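Local coordinates for protein 3-dehydroquinate dehydratase (Aquifex aeolicus, PDB 2EGZ) that probably catalyses the cis-dehydration of 3-dehydroquinate to 3-dehydroshikimate, the third step of the chorismate pathway, working through a Schiff-base intermediate, at residues E14-A19 / L46-S51; R155-S160 / Y184-V189. All blocks are in the same frame, centred on the assembly; numbering follows the deposited sequence.

Overall arrangement
Both contacts belong to one (β/α)8 barrel but lie on opposite sides of its centre, their own centres 30 Å apart and their nearest atoms about 15 Å apart. Interaction 1 comes first along the chain and closes before interaction 2 opens. It joins helices 12-22 and 39-51, neighbours in the outer layer that flank strand 26-30. Interaction 2 sets helix 150-160, which links strands 140-146 and 168-172, against the loop leading into strand 190-192, where the barrel closes back onto strand 2-7. The two contacts thus pack the outer layer at separate places round the parallel strands, whose interior carries the Schiff-base lysine, Lys142.

Interaction 1. Residues E14-A19 / L46-S51; sequences ENLKKA and LEEVHS
Beside the place where Leu16 meets Glu48 and Val49, the carbonyl oxygen of the preceding residue, Glu47 O, is gripped twice by Ser51: Ser51 OG and Ser51 N each bond to it at 2.8 Å. The hydroxyl comes from above the carbonyl plane, 38° out of it, while the amide approaches from the other face. A serine suits this place because its short hydroxyl can fold back onto the backbone carbonyl four residues earlier.

No hydrogen bond joins the two segments, and Leu16 carries the contact. Its CG lies anti to the backbone N (chi1 173°), which sends the forked end across to helix 39-51. The branches divide the work. Leu16 CD2 rests against the backbone, 3.4 Å from Glu48 O and 3.7 Å from Val49 CA, whereas Leu16 CD1 meets the methyl Val49 CG2 at 4.2 Å. The two apolar side chains cross obliquely, and the helix backbones come as near as 6.9 Å between Leu16 CA and Val49 CA. A β-branched valine is compact enough to allow this. Its side chain also reaches Val27 and Leu29 of strand 26-30, and Leu16 touches Val27 as well; Leu29 is a predicted 3-dehydroquinate-binding residue.

Glu48 borders the apolar patch. Its extended chain passes alongside Leu16, with Glu48 CG 4.0 Å from Leu16 CD2, and its carboxylate oxygen OE2 hydrogen-bonds Ser13 OG on helix 12-22. The aliphatic part of the glutamate therefore covers the leucine while the charged end ties the helices together nearby.

Two neighbouring barrel helices are thus joined by dispersion forces over the strand beneath, with the polar link placed at the margin, where a carboxylate is more easily solvated.

Interaction 2. Residues R155-S160 / Y184-V189; sequences RLLCIS and YVFGSV
Leu157 and Phe186 cross at about a right angle, the leucine lying over one face of the aromatic ring. The CH-pi contact is almost ideally centred: Leu157 CB stands 3.7 Å from the centroid of the Phe186 ring, only 4° off its normal. With its CG anti to the carbonyl carbon, Leu157 then spreads its methyls over one side of that ring, CD2 reaching Phe186 CD2 at 3.8 Å and CD1 reaching Phe186 CE2 at 3.9 Å. Val185 CG1 covers the opposite face, offset toward the rim, so the flat ring is sandwiched between aliphatic groups.

The ring also borders a polar atom, Phe186 CD1 lying 3.4 Å from Leu157 O. That oxygen accepts a hydrogen bond from Ser160 OG at 2.7 Å, made possible by the serine's first torsion of 78°, which folds the hydroxyl back toward the preceding turn. A water continues the chain, donating to Ser160 OG and, at 2.6 Å, to Phe186 O.

Were Phe186 replaced by an alanine, the side chain of Leu157 would probably lose its aromatic cover and a gap would open between helix and loop. Gly187 follows with a positive phi of 88°, where a side chain would collide with Phe186 O; the chain turns there and proceeds to strand 190-192.

Helix 150-160 and this barrel-closing loop are accordingly held by a CH-pi contact over the ring face and by the leucine methyls packed beside it, while the water bridge satisfies the carbonyl of Phe186 without a direct bond between the segments.

Interaction 1. Residues E14-A19 / L46-S51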
loop_
_atom_site.group_PDB
_atom_site.type_symbol
_atom_site.label_atom_id
_atom_site.label_comp_id
_atom_site.label_asym_id
_atom_site.label_seq_id
_atom_site.Cartn_x
_atom_site.Cartn_y
_atom_site.Cartn_z
ATOM N N GLU B 14 7.677 -30.265 -15.699
ATOM C CA GLU B 14 9.019 -30.726 -15.374
ATOM C C GLU B 14 9.565 -30.049 -14.115
ATOM O O GLU B 14 10.297 -30.671 -13.348
ATOM C CB GLU B 14 9.974 -30.479 -16.543
ATOM C CG GLU B 14 10.013 -29.038 -17.010
ATOM C CD GLU B 14 11.402 -28.599 -17.422
ATOM O OE1 GLU B 14 12.307 -28.614 -16.560
ATOM O OE2 GLU B 14 11.590 -28.238 -18.603
ATOM N N ASN B 15 9.220 -28.779 -13.910
ATOM C CA ASN B 15 9.688 -28.056 -12.728
ATOM C C ASN B 15 9.019 -28.628 -11.488
ATOM O O ASN B 15 9.627 -28.710 -10.424
ATOM C CB ASN B 15 9.384 -26.558 -12.835
ATOM C CG ASN B 15 10.295 -25.847 -13.818
ATOM O OD1 ASN B 15 11.468 -26.198 -13.956
ATOM N ND2 ASN B 15 9.766 -24.832 -14.493
ATOM N N LEU B 16 7.759 -29.018 -11.637
ATOM C CA LEU B 16 7.012 -29.610 -10.538
ATOM C C LEU B 16 7.679 -30.937 -10.191
ATOM O O LEU B 16 7.891 -31.253 -9.020
ATOM C CB LEU B 16 5.553 -29.834 -10.955
ATOM C CG LEU B 16 4.635 -30.592 -9.990
ATOM C CD1 LEU B 16 4.659 -29.942 -8.605
ATOM C CD2 LEU B 16 3.224 -30.603 -10.556
ATOM N N LYS B 17 8.018 -31.707 -11.223
ATOM C CA LYS B 17 8.671 -32.996 -11.032
ATOM C C LYS B 17 9.974 -32.812 -10.263
ATOM O O LYS B 17 10.313 -33.609 -9.385
ATOM C CB LYS B 17 8.954 -33.646 -12.386
ATOM N N LYS B 18 10.705 -31.757 -10.604
ATOM C CA LYS B 18 11.970 -31.454 -9.947
ATOM C C LYS B 18 11.753 -30.999 -8.510
ATOM O O LYS B 18 12.515 -31.370 -7.614
ATOM C CB LYS B 18 12.712 -30.378 -10.737
ATOM C CG LYS B 18 13.191 -30.875 -12.086
ATOM C CD LYS B 18 13.882 -29.791 -12.886
ATOM C CE LYS B 18 15.032 -30.393 -13.674
ATOM N NZ LYS B 18 15.594 -29.448 -14.679
ATOM N N ALA B 19 10.712 -30.198 -8.299
ATOM C CA ALA B 19 10.378 -29.706 -6.966
ATOM C C ALA B 19 10.066 -30.897 -6.070
ATOM O O ALA B 19 10.470 -30.934 -4.909
ATOM C CB ALA B 19 9.176 -28.767 -7.032
ATOM N N LEU B 46 -3.115 -26.323 -10.172
ATOM C CA LEU B 46 -3.262 -26.659 -8.753
ATOM C C LEU B 46 -3.465 -28.164 -8.606
ATOM O O LEU B 46 -2.895 -28.802 -7.717
ATOM C CB LEU B 46 -4.469 -25.945 -8.142
ATOM C CG LEU B 46 -4.421 -24.429 -7.946
ATOM C CD1 LEU B 46 -5.781 -23.941 -7.474
ATOM C CD2 LEU B 46 -3.344 -24.073 -6.928
ATOM N N GLU B 47 -4.290 -28.727 -9.483
ATOM C CA GLU B 47 -4.572 -30.155 -9.448
ATOM C C GLU B 47 -3.340 -30.984 -9.790
ATOM O O GLU B 47 -3.151 -32.071 -9.245
ATOM C CB GLU B 47 -5.709 -30.494 -10.415
ATOM C CG GLU B 47 -6.990 -29.737 -10.113
ATOM C CD GLU B 47 -8.133 -30.103 -11.042
ATOM O OE1 GLU B 47 -7.908 -30.186 -12.265
ATOM O OE2 GLU B 47 -9.261 -30.294 -10.545
ATOM N N GLU B 48 -2.501 -30.477 -10.691
ATOM C CA GLU B 48 -1.302 -31.207 -11.076
ATOM C C GLU B 48 -0.326 -31.278 -9.901
ATOM O O GLU B 48 0.375 -32.272 -9.717
ATOM C CB GLU B 48 -0.624 -30.538 -12.278
ATOM C CG GLU B 48 0.247 -31.491 -13.086
ATOM C CD GLU B 48 1.041 -30.798 -14.179
ATOM O OE1 GLU B 48 0.510 -29.857 -14.803
ATOM O OE2 GLU B 48 2.194 -31.210 -14.423
ATOM N N VAL B 49 -0.273 -30.216 -9.107
ATOM C CA VAL B 49 0.614 -30.201 -7.952
ATOM C C VAL B 49 0.129 -31.245 -6.962
ATOM O O VAL B 49 0.912 -32.026 -6.425
ATOM C CB VAL B 49 0.614 -28.829 -7.264
ATOM C CG1 VAL B 49 1.491 -28.869 -6.029
ATOM C CG2 VAL B 49 1.117 -27.780 -8.236
ATOM N N HIS B 50 -1.176 -31.253 -6.725
ATOM C CA HIS B 50 -1.769 -32.213 -5.803
ATOM C C HIS B 50 -1.566 -33.634 -6.312
ATOM O O HIS B 50 -1.371 -34.563 -5.524
ATOM C CB HIS B 50 -3.258 -31.921 -5.634
ATOM C CG HIS B 50 -3.545 -30.716 -4.795
ATOM N ND1 HIS B 50 -4.683 -29.958 -4.947
ATOM C CD2 HIS B 50 -2.857 -30.161 -3.768
ATOM C CE1 HIS B 50 -4.687 -28.987 -4.051
ATOM N NE2 HIS B 50 -3.591 -29.088 -3.322
ATOM N N SER B 51 -1.600 -33.805 -7.631
ATOM C CA SER B 51 -1.415 -35.129 -8.224
ATOM C C SER B 51 -0.038 -35.689 -7.904
ATOM O O SER B 51 0.165 -36.906 -7.916
ATOM C CB SER B 51 -1.603 -35.064 -9.743
ATOM O OG SER B 51 -2.942 -34.727 -10.069
#

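Interaction 2. Residues R155-S160 / Y184-V189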
loop_
_atom_site.group_PDB
_atom_site.type_symbol
_atom_site.label_atom_id
_atom_site.label_comp_id
_atom_site.label_asym_id
_atom_site.label_seq_id
_atom_site.Cartn_x
_atom_site.Cartn_y
_atom_site.Cartn_z
ATOM N N ARG B 155 16.518 -8.065 14.445
ATOM C CA ARG B 155 15.360 -7.285 14.874
ATOM C C ARG B 155 14.038 -7.896 14.414
ATOM O O ARG B 155 13.113 -8.058 15.210
ATOM C CB ARG B 155 15.494 -5.842 14.364
ATOM C CG ARG B 155 14.505 -4.855 14.974
ATOM C CD ARG B 155 14.996 -3.419 14.790
ATOM N NE ARG B 155 15.143 -3.051 13.383
ATOM C CZ ARG B 155 14.130 -2.758 12.571
ATOM N NH1 ARG B 155 14.366 -2.435 11.305
ATOM N NH2 ARG B 155 12.881 -2.788 13.020
ATOM N N LEU B 156 13.946 -8.241 13.134
ATOM C CA LEU B 156 12.721 -8.843 12.614
ATOM C C LEU B 156 12.381 -10.110 13.391
ATOM O O LEU B 156 11.235 -10.316 13.801
ATOM C CB LEU B 156 12.873 -9.203 11.130
ATOM C CG LEU B 156 11.708 -10.021 10.544
ATOM C CD1 LEU B 156 10.434 -9.180 10.573
ATOM C CD2 LEU B 156 12.028 -10.463 9.116
ATOM N N LEU B 157 13.379 -10.960 13.597
ATOM C CA LEU B 157 13.155 -12.220 14.304
ATOM C C LEU B 157 12.769 -12.026 15.761
ATOM O O LEU B 157 11.830 -12.656 16.256
ATOM C CB LEU B 157 14.401 -13.103 14.203
ATOM C CG LEU B 157 14.757 -13.532 12.775
ATOM C CD1 LEU B 157 16.134 -14.174 12.744
ATOM C CD2 LEU B 157 13.703 -14.504 12.258
ATOM N N CYS B 158 13.480 -11.144 16.450
ATOM C CA CYS B 158 13.196 -10.896 17.857
ATOM C C CYS B 158 11.873 -10.190 18.124
ATOM O O CYS B 158 11.157 -10.537 19.067
ATOM C CB CYS B 158 14.340 -10.103 18.479
ATOM S SG CYS B 158 15.855 -11.069 18.524
ATOM N N ILE B 159 11.547 -9.200 17.302
ATOM C CA ILE B 159 10.306 -8.464 17.489
ATOM C C ILE B 159 9.091 -9.339 17.190
ATOM O O ILE B 159 8.027 -9.170 17.792
ATOM C CB ILE B 159 10.284 -7.208 16.593
ATOM C CG1 ILE B 159 11.384 -6.241 17.040
ATOM C CG2 ILE B 159 8.920 -6.532 16.650
ATOM C CD1 ILE B 159 11.242 -5.742 18.460
ATOM N N SER B 160 9.252 -10.293 16.280
ATOM C CA SER B 160 8.145 -11.170 15.925
ATOM C C SER B 160 7.652 -11.994 17.113
ATOM O O SER B 160 6.493 -12.403 17.141
ATOM C CB SER B 160 8.547 -12.106 14.779
ATOM O OG SER B 160 9.351 -13.172 15.251
ATOM N N TYR B 184 12.575 -20.729 11.688
ATOM C CA TYR B 184 11.826 -21.799 12.350
ATOM C C TYR B 184 11.815 -21.679 13.874
ATOM O O TYR B 184 10.781 -21.873 14.523
ATOM C CB TYR B 184 12.417 -23.156 11.962
ATOM C CG TYR B 184 11.651 -24.341 12.504
ATOM C CD1 TYR B 184 10.306 -24.523 12.195
ATOM C CD2 TYR B 184 12.278 -25.289 13.317
ATOM C CE1 TYR B 184 9.599 -25.623 12.679
ATOM C CE2 TYR B 184 11.579 -26.391 13.808
ATOM C CZ TYR B 184 10.240 -26.550 13.484
ATOM O OH TYR B 184 9.537 -27.631 13.971
ATOM N N VAL B 185 12.977 -21.367 14.437
ATOM C CA VAL B 185 13.130 -21.231 15.882
ATOM C C VAL B 185 12.307 -20.067 16.431
ATOM O O VAL B 185 11.977 -20.023 17.620
ATOM C CB VAL B 185 14.634 -21.071 16.226
ATOM C CG1 VAL B 185 14.825 -20.377 17.554
ATOM C CG2 VAL B 185 15.277 -22.446 16.249
ATOM N N PHE B 186 11.960 -19.138 15.546
ATOM C CA PHE B 186 11.167 -17.976 15.916
ATOM C C PHE B 186 9.698 -18.125 15.503
ATOM O O PHE B 186 8.962 -17.141 15.421
ATOM C CB PHE B 186 11.780 -16.727 15.286
ATOM C CG PHE B 186 13.143 -16.402 15.818
ATOM C CD1 PHE B 186 13.291 -15.617 16.955
ATOM C CD2 PHE B 186 14.279 -16.911 15.206
ATOM C CE1 PHE B 186 14.550 -15.342 17.474
ATOM C CE2 PHE B 186 15.545 -16.645 15.717
ATOM C CZ PHE B 186 15.678 -15.854 16.858
ATOM N N GLY B 187 9.274 -19.359 15.250
ATOM C CA GLY B 187 7.889 -19.599 14.876
ATOM C C GLY B 187 7.531 -19.524 13.399
ATOM O O GLY B 187 6.352 -19.593 13.056
ATOM N N SER B 188 8.519 -19.376 12.523
ATOM C CA SER B 188 8.244 -19.314 11.083
ATOM C C SER B 188 7.964 -20.747 10.629
ATOM O O SER B 188 8.809 -21.629 10.783
ATOM C CB SER B 188 9.442 -18.734 10.328
ATOM O OG SER B 188 9.074 -18.375 9.005
ATOM N N VAL B 189 6.784 -20.967 10.054
ATOM C CA VAL B 189 6.361 -22.303 9.647
ATOM C C VAL B 189 6.641 -22.734 8.213
ATOM O O VAL B 189 6.576 -23.929 7.906
ATOM C CB VAL B 189 4.858 -22.489 9.924
ATOM C CG1 VAL B 189 4.598 -22.368 11.419
ATOM C CG2 VAL B 189 4.048 -21.436 9.159
HETATM O O HOH W 1 7.835 -14.984 16.453
#